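PDB 6Y3P: KLLA0B12012p from Kluyveromyces lactis, which probably binds ATP through its C-terminal ATP-grasp domain of the tubulin-tyrosine ligase family, the part described here, and is a direct partner of the mRNA decapping enzyme Dcp2. Local coordinates for residues T49-D54 / Q67-N72; R98-N103 / V304-K309; Y232-A237 / H388-E393; D287-R292 / S337-K342. All coordinates share one frame; numbering follows the deposited sequence.

Contact 1. Residues T49-D54 / Q67-N72; sequences TFHYGD and QLYHAN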
loop_
_atom_site.group_PDB
_atom_site.type_symbol
_atom_site.label_atom_id
_atom_site.label_comp_id
_atom_site.label_asym_id
_atom_site.label_seq_id
_atom_site.Cartn_x
_atom_site.Cartn_y
_atom_site.Cartn_z
ATOM N N THR A 49 -8.782 25.697 8.416
ATOM C CA THR A 49 -9.530 24.516 8.861
ATOM C C THR A 49 -8.928 23.197 8.423
ATOM O O THR A 49 -8.345 23.090 7.348
ATOM C CB THR A 49 -11.068 24.580 8.460
ATOM O OG1 THR A 49 -11.397 23.630 7.444
ATOM C CG2 THR A 49 -11.526 25.932 8.030
ATOM N N PHE A 50 -9.145 22.178 9.240
ATOM C CA PHE A 50 -8.722 20.832 8.919
ATOM C C PHE A 50 -9.940 19.934 8.852
ATOM O O PHE A 50 -10.602 19.704 9.863
ATOM C CB PHE A 50 -7.667 20.290 9.899
ATOM C CG PHE A 50 -7.195 18.916 9.494
ATOM C CD1 PHE A 50 -6.475 18.729 8.325
ATOM C CD2 PHE A 50 -7.558 17.797 10.229
ATOM C CE1 PHE A 50 -6.111 17.451 7.907
ATOM C CE2 PHE A 50 -7.185 16.520 9.812
ATOM C CZ PHE A 50 -6.461 16.355 8.656
ATOM N N HIS A 51 -10.221 19.439 7.658
ATOM C CA HIS A 51 -11.330 18.547 7.376
ATOM C C HIS A 51 -10.816 17.105 7.263
ATOM O O HIS A 51 -10.047 16.767 6.354
ATOM C CB HIS A 51 -12.088 19.019 6.106
ATOM C CG HIS A 51 -13.266 18.184 5.663
ATOM N ND1 HIS A 51 -13.799 18.316 4.384
ATOM C CD2 HIS A 51 -13.988 17.251 6.335
ATOM C CE1 HIS A 51 -14.805 17.464 4.326
ATOM N NE2 HIS A 51 -14.954 16.798 5.472
ATOM N N TYR A 52 -11.182 16.281 8.248
ATOM C CA TYR A 52 -10.877 14.877 8.218
ATOM C C TYR A 52 -12.205 14.224 7.838
ATOM O O TYR A 52 -13.189 14.326 8.580
ATOM C CB TYR A 52 -10.330 14.348 9.564
ATOM C CG TYR A 52 -9.660 12.995 9.425
ATOM C CD1 TYR A 52 -10.403 11.854 9.142
ATOM C CD2 TYR A 52 -8.279 12.864 9.508
ATOM C CE1 TYR A 52 -9.792 10.613 8.959
ATOM C CE2 TYR A 52 -7.658 11.619 9.359
ATOM C CZ TYR A 52 -8.421 10.496 9.071
ATOM O OH TYR A 52 -7.851 9.250 8.904
ATOM N N GLY A 53 -12.245 13.670 6.632
ATOM C CA GLY A 53 -13.419 13.003 6.096
ATOM C C GLY A 53 -13.097 11.767 5.280
ATOM O O GLY A 53 -11.933 11.420 5.103
ATOM N N ASP A 54 -14.143 11.082 4.787
ATOM C CA ASP A 54 -14.036 9.954 3.860
ATOM C C ASP A 54 -13.734 10.614 2.523
ATOM O O ASP A 54 -14.000 11.809 2.392
ATOM C CB ASP A 54 -15.344 9.141 3.805
ATOM C CG ASP A 54 -15.604 8.343 5.067
ATOM O OD1 ASP A 54 -14.671 7.645 5.539
ATOM O OD2 ASP A 54 -16.732 8.419 5.591
ATOM N N GLN A 67 -6.147 28.014 0.414
ATOM C CA GLN A 67 -5.048 27.636 1.285
ATOM C C GLN A 67 -5.455 27.533 2.745
ATOM O O GLN A 67 -4.670 27.058 3.565
ATOM C CB GLN A 67 -3.845 28.557 1.072
ATOM C CG GLN A 67 -3.096 28.250 -0.232
ATOM C CD GLN A 67 -2.848 26.769 -0.459
ATOM O OE1 GLN A 67 -3.625 26.081 -1.137
ATOM N NE2 GLN A 67 -1.770 26.244 0.114
ATOM N N LEU A 68 -6.703 27.924 3.059
ATOM C CA LEU A 68 -7.244 27.850 4.412
ATOM C C LEU A 68 -7.755 26.462 4.705
ATOM O O LEU A 68 -7.750 26.058 5.861
ATOM C CB LEU A 68 -8.378 28.877 4.592
ATOM C CG LEU A 68 -7.952 30.343 4.732
ATOM C CD1 LEU A 68 -9.165 31.264 4.855
ATOM C CD2 LEU A 68 -7.039 30.517 5.906
ATOM N N TYR A 69 -8.191 25.736 3.655
ATOM C CA TYR A 69 -8.773 24.393 3.727
ATOM C C TYR A 69 -7.721 23.298 3.661
ATOM O O TYR A 69 -6.972 23.199 2.695
ATOM C CB TYR A 69 -9.802 24.220 2.601
ATOM C CG TYR A 69 -10.452 22.850 2.528
ATOM C CD1 TYR A 69 -11.472 22.490 3.408
ATOM C CD2 TYR A 69 -10.125 21.958 1.511
ATOM C CE1 TYR A 69 -12.122 21.262 3.298
ATOM C CE2 TYR A 69 -10.763 20.724 1.396
ATOM C CZ TYR A 69 -11.771 20.385 2.282
ATOM O OH TYR A 69 -12.432 19.194 2.139
ATOM N N HIS A 70 -7.674 22.467 4.693
ATOM C CA HIS A 70 -6.764 21.324 4.783
ATOM C C HIS A 70 -7.609 20.101 4.886
ATOM O O HIS A 70 -8.659 20.125 5.518
ATOM C CB HIS A 70 -5.804 21.449 5.973
ATOM C CG HIS A 70 -4.994 22.712 5.954
ATOM N ND1 HIS A 70 -5.593 23.963 6.039
ATOM C CD2 HIS A 70 -3.654 22.877 5.902
ATOM C CE1 HIS A 70 -4.604 24.842 5.996
ATOM N NE2 HIS A 70 -3.419 24.237 5.930
ATOM N N ALA A 71 -7.216 19.068 4.180
ATOM C CA ALA A 71 -7.946 17.810 4.132
ATOM C C ALA A 71 -7.000 16.603 4.341
ATOM O O ALA A 71 -5.785 16.720 4.179
ATOM C CB ALA A 71 -8.695 17.701 2.804
ATOM N N ASN A 72 -7.575 15.446 4.684
ATOM C CA ASN A 72 -6.838 14.201 4.894
ATOM C C ASN A 72 -6.701 13.396 3.577
ATOM O O ASN A 72 -6.851 12.180 3.557
ATOM C CB ASN A 72 -7.469 13.369 6.022
ATOM C CG ASN A 72 -8.834 12.819 5.705
ATOM O OD1 ASN A 72 -9.759 13.554 5.383
ATOM N ND2 ASN A 72 -9.002 11.512 5.836
#
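Asn72 reaches across to Tyr52 and Gly53 just beyond a parallel pairing in which Thr49, Phe50 and His51 face Tyr69, His70 and Ala71. Its CB lies over a face of the Tyr52 ring, 3.6 Å from CD2 in a CH-pi contact. With CG set between the backbone N and the carbonyl carbon (chi1 67°), the amide is carried over that face, its plane 20° from the ring's, a stacked arrangement. At the tip, OD1 accepts from Gly53 N at 2.8 Å, while ND2 sits above the ring centre and donates to Gly53 O at 3.0 Å. Two opposed bonds thus fix the amide's rotation. A serine in place of Tyr52 would probably leave one face of this amide without its aromatic cover. On the face carrying His51, ND1 and Tyr69 OH hydrogen-bond at 2.8 Å; Tyr69 OH also binds Asp59 N. Strands 48-52 and 69-71 belong to a beta-alpha-beta unit: helix 60-65 packs on Tyr69 and Ala71, strand 8-12 pairs on the far edge of 48-52, and helix 357-375 touches Phe50 and Tyr52.

Contact 2. Residues R98-N103 / V304-K309; sequences RESILN and VSELFK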
loop_
_atom_site.group_PDB
_atom_site.type_symbol
_atom_site.label_atom_id
_atom_site.label_comp_id
_atom_site.label_asym_id
_atom_site.label_seq_id
_atom_site.Cartn_x
_atom_site.Cartn_y
_atom_site.Cartn_z
ATOM N N ARG A 98 20.007 2.329 -10.211
ATOM C CA ARG A 98 20.446 0.929 -10.180
ATOM C C ARG A 98 20.614 0.409 -8.750
ATOM O O ARG A 98 20.297 -0.754 -8.497
ATOM C CB ARG A 98 21.805 0.784 -10.936
ATOM C CG ARG A 98 21.785 -0.116 -12.188
ATOM C CD ARG A 98 23.089 -0.913 -12.401
ATOM N NE ARG A 98 22.849 -2.298 -12.847
ATOM C CZ ARG A 98 22.570 -3.324 -12.036
ATOM N NH1 ARG A 98 22.475 -3.139 -10.726
ATOM N NH2 ARG A 98 22.371 -4.536 -12.534
ATOM N N GLU A 99 21.141 1.247 -7.824
ATOM C CA GLU A 99 21.425 0.806 -6.446
ATOM C C GLU A 99 20.201 0.767 -5.515
ATOM O O GLU A 99 20.287 0.155 -4.447
ATOM C CB GLU A 99 22.583 1.604 -5.794
ATOM C CG GLU A 99 22.520 3.122 -5.874
ATOM C CD GLU A 99 23.845 3.798 -5.559
ATOM O OE1 GLU A 99 24.867 3.440 -6.191
ATOM O OE2 GLU A 99 23.864 4.691 -4.680
ATOM N N SER A 100 19.072 1.369 -5.944
ATOM C CA SER A 100 17.810 1.465 -5.220
ATOM C C SER A 100 17.258 0.105 -4.758
ATOM O O SER A 100 17.321 -0.888 -5.506
ATOM C CB SER A 100 16.781 2.226 -6.058
ATOM O OG SER A 100 15.538 2.458 -5.410
ATOM N N ILE A 101 16.728 0.076 -3.509
ATOM C CA ILE A 101 16.095 -1.104 -2.881
ATOM C C ILE A 101 14.890 -1.551 -3.728
ATOM O O ILE A 101 14.612 -2.745 -3.807
ATOM C CB ILE A 101 15.723 -0.831 -1.380
ATOM C CG1 ILE A 101 15.315 -2.126 -0.644
ATOM C CG2 ILE A 101 14.661 0.278 -1.232
ATOM C CD1 ILE A 101 15.334 -2.097 0.815
ATOM N N LEU A 102 14.249 -0.597 -4.432
ATOM C CA LEU A 102 13.089 -0.833 -5.297
ATOM C C LEU A 102 13.345 -1.811 -6.468
ATOM O O LEU A 102 12.386 -2.350 -7.015
ATOM C CB LEU A 102 12.508 0.505 -5.800
ATOM C CG LEU A 102 11.818 1.377 -4.720
ATOM C CD1 LEU A 102 11.173 2.600 -5.343
ATOM C CD2 LEU A 102 10.770 0.580 -3.931
ATOM N N ASN A 103 14.634 -2.064 -6.813
ATOM C CA ASN A 103 15.067 -3.032 -7.816
ATOM C C ASN A 103 14.864 -4.451 -7.296
ATOM O O ASN A 103 14.880 -5.387 -8.091
ATOM C CB ASN A 103 16.562 -2.861 -8.103
ATOM C CG ASN A 103 16.899 -1.761 -9.058
ATOM O OD1 ASN A 103 16.716 -1.893 -10.271
ATOM N ND2 ASN A 103 17.480 -0.688 -8.531
ATOM N N VAL A 304 9.765 2.824 1.187
ATOM C CA VAL A 304 8.803 3.923 1.281
ATOM C C VAL A 304 9.465 5.252 0.789
ATOM O O VAL A 304 8.895 5.954 -0.038
ATOM C CB VAL A 304 8.219 4.042 2.729
ATOM C CG1 VAL A 304 7.514 5.369 2.921
ATOM C CG2 VAL A 304 7.258 2.886 3.054
ATOM N N SER A 305 10.665 5.567 1.306
ATOM C CA SER A 305 11.480 6.757 0.994
ATOM C C SER A 305 11.793 6.825 -0.511
ATOM O O SER A 305 11.599 7.859 -1.139
ATOM C CB SER A 305 12.777 6.721 1.805
ATOM O OG SER A 305 13.644 7.774 1.423
ATOM N N GLU A 306 12.257 5.698 -1.074
ATOM C CA GLU A 306 12.599 5.514 -2.484
ATOM C C GLU A 306 11.370 5.672 -3.356
ATOM O O GLU A 306 11.445 6.346 -4.387
ATOM C CB GLU A 306 13.239 4.129 -2.689
ATOM C CG GLU A 306 14.661 4.016 -2.169
ATOM C CD GLU A 306 15.614 4.979 -2.845
ATOM O OE1 GLU A 306 15.811 4.828 -4.071
ATOM O OE2 GLU A 306 16.066 5.944 -2.184
ATOM N N LEU A 307 10.224 5.116 -2.920
ATOM C CA LEU A 307 8.966 5.233 -3.668
ATOM C C LEU A 307 8.493 6.662 -3.768
ATOM O O LEU A 307 8.085 7.095 -4.847
ATOM C CB LEU A 307 7.866 4.301 -3.123
ATOM C CG LEU A 307 6.528 4.292 -3.881
ATOM C CD1 LEU A 307 6.740 4.063 -5.393
ATOM C CD2 LEU A 307 5.629 3.241 -3.355
ATOM N N PHE A 308 8.553 7.405 -2.674
ATOM C CA PHE A 308 8.147 8.800 -2.718
ATOM C C PHE A 308 9.124 9.645 -3.555
ATOM O O PHE A 308 8.675 10.537 -4.272
ATOM C CB PHE A 308 7.878 9.354 -1.308
ATOM C CG PHE A 308 6.474 8.960 -0.900
ATOM C CD1 PHE A 308 5.363 9.543 -1.509
ATOM C CD2 PHE A 308 6.261 7.933 0.013
ATOM C CE1 PHE A 308 4.075 9.112 -1.207
ATOM C CE2 PHE A 308 4.967 7.503 0.316
ATOM C CZ PHE A 308 3.884 8.092 -0.297
ATOM N N LYS A 309 10.417 9.297 -3.573
ATOM C CA LYS A 309 11.381 9.990 -4.434
ATOM C C LYS A 309 11.046 9.686 -5.914
ATOM O O LYS A 309 11.022 10.605 -6.744
ATOM C CB LYS A 309 12.819 9.605 -4.107
ATOM C CG LYS A 309 13.266 10.139 -2.764
ATOM C CD LYS A 309 14.770 10.364 -2.705
ATOM C CE LYS A 309 15.505 9.328 -1.908
ATOM N NZ LYS A 309 16.815 9.858 -1.444
#
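The loop between helix 83-95 and strand 109-113, with its short 3-10 turn 101-103, meets the flank of helix 290-313 chiefly through Ser100 just before the turn, Leu102 within it, and Glu306 on the helix. Ser100 OG donates to Glu306 OE1 at 2.7 Å, reaching it on the anti side, 16° out of the carboxylate plane. Glu306 points its CG away from its own carbonyl carbon (chi1 -74°) and bends again at chi2 (-61°), folding the carboxylate back toward the serine. The aliphatic part of the same side chain is also used: CG lies 3.9 Å from Ile101 CG2, and CB lies 3.7 Å from Leu102 CD1. The same methyl, Leu102 CD1, also lies 3.6 Å from Leu307 N. Replacing Glu306 with an alanine would probably leave Ser100 OG without its acceptor and open a gap beside Ile101. Tyr93 OH of helix 83-95 binds OE1 as well, so two hydroxyls grip one oxygen. These bonds would help offset the cost of burying a carboxylate, while its methylenes serve as apolar packing.

Contact 3. Residues Y232-A237 / H388-E393; sequences YDRMLA and HSKFVE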
loop_
_atom_site.group_PDB
_atom_site.type_symbol
_atom_site.label_atom_id
_atom_site.label_comp_id
_atom_site.label_asym_id
_atom_site.label_seq_id
_atom_site.Cartn_x
_atom_site.Cartn_y
_atom_site.Cartn_z
ATOM N N TYR A 232 4.778 4.514 10.245
ATOM C CA TYR A 232 4.313 4.072 11.551
ATOM C C TYR A 232 4.916 2.666 11.808
ATOM O O TYR A 232 4.611 1.714 11.079
ATOM C CB TYR A 232 2.770 4.059 11.591
ATOM C CG TYR A 232 2.223 3.782 12.970
ATOM C CD1 TYR A 232 2.729 4.443 14.092
ATOM C CD2 TYR A 232 1.192 2.875 13.159
ATOM C CE1 TYR A 232 2.241 4.178 15.372
ATOM C CE2 TYR A 232 0.686 2.610 14.432
ATOM C CZ TYR A 232 1.214 3.267 15.534
ATOM O OH TYR A 232 0.700 3.022 16.778
ATOM N N ASP A 233 5.814 2.569 12.803
ATOM C CA ASP A 233 6.558 1.345 13.133
ATOM C C ASP A 233 5.761 0.244 13.833
ATOM O O ASP A 233 6.301 -0.838 14.006
ATOM C CB ASP A 233 7.835 1.658 13.940
ATOM C CG ASP A 233 9.027 1.969 13.048
ATOM O OD1 ASP A 233 8.885 1.863 11.804
ATOM O OD2 ASP A 233 10.099 2.317 13.591
ATOM N N ARG A 234 4.511 0.499 14.223
ATOM C CA ARG A 234 3.667 -0.530 14.821
ATOM C C ARG A 234 2.846 -1.064 13.649
ATOM O O ARG A 234 1.833 -0.474 13.264
ATOM C CB ARG A 234 2.801 0.052 15.939
ATOM C CG ARG A 234 3.635 0.642 17.107
ATOM C CD ARG A 234 2.779 0.943 18.340
ATOM N NE ARG A 234 2.135 -0.266 18.864
ATOM C CZ ARG A 234 1.125 -0.276 19.722
ATOM N NH1 ARG A 234 0.637 0.865 20.197
ATOM N NH2 ARG A 234 0.602 -1.428 20.128
ATOM N N MET A 235 3.384 -2.086 12.981
ATOM C CA MET A 235 2.785 -2.647 11.781
ATOM C C MET A 235 1.921 -3.895 12.052
ATOM O O MET A 235 1.910 -4.431 13.161
ATOM C CB MET A 235 3.846 -2.902 10.705
ATOM C CG MET A 235 5.012 -1.943 10.746
ATOM S SD MET A 235 6.126 -2.288 9.370
ATOM C CE MET A 235 7.264 -0.887 9.515
ATOM N N LEU A 236 1.143 -4.303 11.056
ATOM C CA LEU A 236 0.219 -5.423 11.195
ATOM C C LEU A 236 0.644 -6.567 10.319
ATOM O O LEU A 236 1.123 -6.360 9.198
ATOM C CB LEU A 236 -1.200 -4.994 10.752
ATOM C CG LEU A 236 -2.090 -4.170 11.700
ATOM C CD1 LEU A 236 -1.465 -2.851 12.055
ATOM C CD2 LEU A 236 -3.405 -3.857 11.050
ATOM N N ALA A 237 0.413 -7.772 10.808
ATOM C CA ALA A 237 0.632 -9.002 10.072
ATOM C C ALA A 237 -0.769 -9.621 9.939
ATOM O O ALA A 237 -1.429 -9.883 10.943
ATOM C CB ALA A 237 1.577 -9.932 10.829
ATOM N N HIS A 388 12.021 8.192 21.468
ATOM C CA HIS A 388 11.740 6.795 21.073
ATOM C C HIS A 388 10.383 6.680 20.328
ATOM O O HIS A 388 9.561 5.791 20.596
ATOM C CB HIS A 388 11.878 5.819 22.266
ATOM C CG HIS A 388 13.227 5.884 22.919
ATOM N ND1 HIS A 388 13.439 6.639 24.063
ATOM C CD2 HIS A 388 14.403 5.331 22.534
ATOM C CE1 HIS A 388 14.726 6.497 24.354
ATOM N NE2 HIS A 388 15.346 5.718 23.465
ATOM N N SER A 389 10.175 7.614 19.375
ATOM C CA SER A 389 8.964 7.700 18.566
ATOM C C SER A 389 8.798 6.516 17.619
ATOM O O SER A 389 9.767 6.068 17.008
ATOM C CB SER A 389 8.963 8.991 17.760
ATOM O OG SER A 389 7.750 9.149 17.048
ATOM N N LYS A 390 7.564 6.042 17.469
ATOM C CA LYS A 390 7.256 4.978 16.519
ATOM C C LYS A 390 6.723 5.562 15.195
ATOM O O LYS A 390 6.410 4.809 14.276
ATOM C CB LYS A 390 6.327 3.923 17.138
ATOM C CG LYS A 390 6.916 3.344 18.425
ATOM C CD LYS A 390 6.958 1.844 18.436
ATOM C CE LYS A 390 7.482 1.344 19.756
ATOM N NZ LYS A 390 8.968 1.345 19.784
ATOM N N PHE A 391 6.672 6.910 15.093
ATOM C CA PHE A 391 6.260 7.677 13.905
ATOM C C PHE A 391 7.546 8.279 13.352
ATOM O O PHE A 391 7.979 9.341 13.783
ATOM C CB PHE A 391 5.261 8.764 14.295
ATOM C CG PHE A 391 4.343 9.241 13.195
ATOM C CD1 PHE A 391 3.407 8.377 12.621
ATOM C CD2 PHE A 391 4.321 10.582 12.817
ATOM C CE1 PHE A 391 2.509 8.836 11.658
ATOM C CE2 PHE A 391 3.406 11.043 11.864
ATOM C CZ PHE A 391 2.517 10.166 11.285
ATOM N N VAL A 392 8.179 7.563 12.436
ATOM C CA VAL A 392 9.501 7.909 11.928
ATOM C C VAL A 392 9.488 8.640 10.581
ATOM O O VAL A 392 8.936 8.135 9.602
ATOM C CB VAL A 392 10.346 6.604 11.883
ATOM C CG1 VAL A 392 11.791 6.870 11.455
ATOM C CG2 VAL A 392 10.293 5.870 13.227
ATOM N N GLU A 393 10.158 9.798 10.527
ATOM C CA GLU A 393 10.307 10.566 9.300
ATOM C C GLU A 393 11.372 9.904 8.433
ATOM O O GLU A 393 12.546 9.900 8.815
ATOM C CB GLU A 393 10.675 12.004 9.593
ATOM C CG GLU A 393 10.405 12.896 8.401
ATOM C CD GLU A 393 11.133 14.212 8.507
ATOM O OE1 GLU A 393 12.279 14.296 8.013
ATOM O OE2 GLU A 393 10.599 15.127 9.169
#
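Lys390, Tyr232 and Asp233 bury the most surface here, and all three meet around one carbonyl. Lys390 O accepts from Asp233 N at 2.7 Å in an almost straight bond (N-H...O angle 176°). The same oxygen also receives a CA-H...O contact from Tyr232 CA at 3.5 Å. Beside this bond the CB atoms of Asp233 and Lys390 are 4.2 Å apart. The lysine then bends at chi2 (-128°), laying CD alongside Arg234 CG at 3.8 Å, an aliphatic contact between two basic side chains. Arg234's guanidinium is held elsewhere, by salt bridges to Glu281 and Glu365 and a hydrogen bond from NH1 to Asn361 OD1. Asp233 OD2 lies 3.6 Å from Val392 CG2, whereas OD1 is hydrogen-bonded to His301 NE2 of helix 290-313. Tyr232 runs its ring toward helix 357-375, where OH bonds to Leu362 O, and its CD1 comes to 4.3 Å from Phe391 CD1, at the edge of that ring. Tyr232 and Phe391 are a non-hydrogen-bonded antiparallel pair, with CA atoms 4.7 Å apart. The arrangement is that of the start of an antiparallel pairing: strand 391-396, led in by an ST turn at Ser389, joins strand 228-239 in the large ATP-grasp sheet.

Contact 4. Residues D287-R292 / S337-K342; sequences DIPSHR and SDYQVK. With SO4 (sulfate ion), chain C.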
loop_
_atom_site.group_PDB
_atom_site.type_symbol
_atom_site.label_atom_id
_atom_site.label_comp_id
_atom_site.label_asym_id
_atom_site.label_seq_id
_atom_site.Cartn_x
_atom_site.Cartn_y
_atom_site.Cartn_z
ATOM N N ASP A 287 8.670 -15.466 16.815
ATOM C CA ASP A 287 9.362 -16.475 16.008
ATOM C C ASP A 287 10.205 -15.818 14.905
ATOM O O ASP A 287 11.073 -16.467 14.298
ATOM C CB ASP A 287 8.406 -17.544 15.501
ATOM C CG ASP A 287 8.026 -18.547 16.575
ATOM O OD1 ASP A 287 8.770 -18.659 17.598
ATOM O OD2 ASP A 287 7.071 -19.297 16.356
ATOM N N ILE A 288 10.051 -14.488 14.752
ATOM C CA ILE A 288 10.920 -13.694 13.883
ATOM C C ILE A 288 11.986 -13.164 14.845
ATOM O O ILE A 288 11.621 -12.406 15.735
ATOM C CB ILE A 288 10.193 -12.530 13.118
ATOM C CG1 ILE A 288 8.993 -13.055 12.298
ATOM C CG2 ILE A 288 11.196 -11.787 12.198
ATOM C CD1 ILE A 288 8.057 -11.950 11.786
ATOM N N PRO A 289 13.283 -13.549 14.743
ATOM C CA PRO A 289 14.291 -12.948 15.659
ATOM C C PRO A 289 14.251 -11.412 15.616
ATOM O O PRO A 289 14.028 -10.865 14.553
ATOM C CB PRO A 289 15.633 -13.533 15.171
ATOM C CG PRO A 289 15.269 -14.731 14.283
ATOM C CD PRO A 289 13.912 -14.432 13.729
ATOM N N SER A 290 14.418 -10.719 16.752
ATOM C CA SER A 290 14.346 -9.252 16.803
ATOM C C SER A 290 15.214 -8.518 15.768
ATOM O O SER A 290 14.733 -7.540 15.202
ATOM C CB SER A 290 14.614 -8.707 18.205
ATOM O OG SER A 290 15.888 -9.120 18.662
ATOM N N HIS A 291 16.428 -8.988 15.478
ATOM C CA HIS A 291 17.281 -8.342 14.479
ATOM C C HIS A 291 16.692 -8.494 13.071
ATOM O O HIS A 291 16.920 -7.633 12.228
ATOM C CB HIS A 291 18.729 -8.840 14.554
ATOM C CG HIS A 291 18.920 -10.221 14.010
ATOM N ND1 HIS A 291 18.815 -11.346 14.822
ATOM C CD2 HIS A 291 19.203 -10.620 12.752
ATOM C CE1 HIS A 291 19.032 -12.382 14.029
ATOM N NE2 HIS A 291 19.248 -11.995 12.775
ATOM N N ARG A 292 15.930 -9.583 12.822
ATOM C CA ARG A 292 15.254 -9.794 11.550
ATOM C C ARG A 292 14.048 -8.866 11.466
ATOM O O ARG A 292 13.807 -8.289 10.417
ATOM C CB ARG A 292 14.845 -11.252 11.362
ATOM C CG ARG A 292 16.014 -12.209 11.184
ATOM C CD ARG A 292 16.994 -11.798 10.095
ATOM N NE ARG A 292 17.624 -12.993 9.544
ATOM C CZ ARG A 292 18.176 -13.081 8.343
ATOM N NH1 ARG A 292 18.235 -12.023 7.554
ATOM N NH2 ARG A 292 18.652 -14.240 7.912
ATOM N N SER A 337 11.047 -16.122 2.920
ATOM C CA SER A 337 11.717 -16.948 3.927
ATOM C C SER A 337 13.141 -16.466 4.293
ATOM O O SER A 337 13.715 -16.981 5.253
ATOM C CB SER A 337 11.701 -18.413 3.519
ATOM O OG SER A 337 12.362 -18.538 2.276
ATOM N N ASP A 338 13.664 -15.431 3.587
ATOM C CA ASP A 338 14.977 -14.820 3.861
ATOM C C ASP A 338 14.819 -13.462 4.497
ATOM O O ASP A 338 15.782 -12.705 4.527
ATOM C CB ASP A 338 15.851 -14.726 2.595
ATOM C CG ASP A 338 16.072 -16.065 1.933
ATOM O OD1 ASP A 338 16.399 -17.036 2.654
ATOM O OD2 ASP A 338 15.882 -16.153 0.697
ATOM N N TYR A 339 13.601 -13.170 5.039
ATOM C CA TYR A 339 13.216 -11.931 5.722
ATOM C C TYR A 339 13.362 -10.702 4.813
ATOM O O TYR A 339 13.604 -9.604 5.294
ATOM C CB TYR A 339 13.945 -11.763 7.082
ATOM C CG TYR A 339 13.871 -13.000 7.956
ATOM C CD1 TYR A 339 14.848 -13.989 7.882
ATOM C CD2 TYR A 339 12.830 -13.174 8.869
ATOM C CE1 TYR A 339 14.783 -15.131 8.670
ATOM C CE2 TYR A 339 12.743 -14.323 9.654
ATOM C CZ TYR A 339 13.728 -15.295 9.554
ATOM O OH TYR A 339 13.693 -16.415 10.337
ATOM N N GLN A 340 13.143 -10.897 3.495
ATOM C CA GLN A 340 13.175 -9.845 2.482
ATOM C C GLN A 340 11.762 -9.370 2.189
ATOM O O GLN A 340 10.871 -10.191 1.966
ATOM C CB GLN A 340 13.904 -10.311 1.199
ATOM C CG GLN A 340 15.392 -10.724 1.390
ATOM C CD GLN A 340 16.153 -9.744 2.256
ATOM O OE1 GLN A 340 16.431 -8.615 1.853
ATOM N NE2 GLN A 340 16.433 -10.117 3.499
ATOM N N VAL A 341 11.546 -8.051 2.218
ATOM C CA VAL A 341 10.222 -7.485 1.944
ATOM C C VAL A 341 10.010 -7.231 0.449
ATOM O O VAL A 341 10.936 -6.938 -0.289
ATOM C CB VAL A 341 9.831 -6.222 2.791
ATOM C CG1 VAL A 341 10.138 -6.399 4.278
ATOM C CG2 VAL A 341 10.470 -4.949 2.251
ATOM N N LYS A 342 8.768 -7.296 0.029
ATOM C CA LYS A 342 8.425 -7.019 -1.339
ATOM C C LYS A 342 7.177 -6.208 -1.357
ATOM O O LYS A 342 6.166 -6.639 -0.823
ATOM C CB LYS A 342 8.387 -8.304 -2.206
ATOM C CG LYS A 342 9.726 -8.470 -2.960
ATOM C CD LYS A 342 10.055 -9.901 -3.379
ATOM C CE LYS A 342 11.369 -10.019 -4.145
ATOM N NZ LYS A 342 11.333 -9.371 -5.498
HETATM S S SO4 C . 15.960 -12.964 19.712
HETATM O O1 SO4 C . 16.897 -14.010 19.321
HETATM O O2 SO4 C . 16.012 -12.739 21.163
HETATM O O3 SO4 C . 14.608 -13.331 19.336
HETATM O O4 SO4 C . 16.331 -11.749 19.034
HETATM O O HOH W 1 11.459 -16.831 11.704
#
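The backbones of 287-292 and 337-342 stay apart, their nearest CA atoms, those of Arg292 and Tyr339, being 6.5 Å from each other, and no direct hydrogen bond crosses between the segments. Tyr339 fills the interval, its CB directed toward 287-292. Arg292 folds over one face of its ring. CB comes within 3.7 Å of Tyr339 CD2, and CG stands above the ring centre in a CH-pi contact, 3.8 Å from the centroid and only 6° off the normal. A bend at chi2 (-52°) keeps the chain close to the ring, bringing NE to 3.4 Å from Tyr339 CD1. The guanidinium is tilted 31° to the ring and overlaps CD1 near the rim; its polar end has a salt bridge to Glu295. Along the CD2-CE2 side of the ring, Ile288 CG2 comes to 3.9 Å from Tyr339 CE2, and Pro289 CD lies near the hydroxyl. One water in the ring plane joins Tyr339 OH, at 2.7 Å, to Asp287 O, the polar link across the contact. Away from the tyrosine, a sulfate, probably from the crystallisation liquor, accepts from Ser290 N and OG, with Ser290 OG 2.7 Å from sulfate O4. Pro289 occupies the N-cap of helix 290-313, and the turn between strands 326-335 and 341-347 carries Tyr339: this is a helix start packed against a beta hairpin, with a sulfate bound at the helix N-terminus.

Contacts 1 and 2 are buried, contact 3 is partly buried and contact 4 lies at the surface. Contact 1 belongs to the separate four-stranded parallel sheet and is on the opposite side of the chain's centre from contact 4, their centres about 38 Å apart. Contacts 2 and 4 both use helix 290-313, at points whose contact centres are 20 Å apart, while contacts 3 and 4 reach the same antiparallel sheet. Chemistry follows place: repeated backbone bonds and a doubly held amide in contact 1, an enclosed carboxylate in contact 2, a single backbone bond with aliphatic packing in contact 3, and CH-pi packing of an arginine chain on a tyrosine face, with a water link, in contact 4.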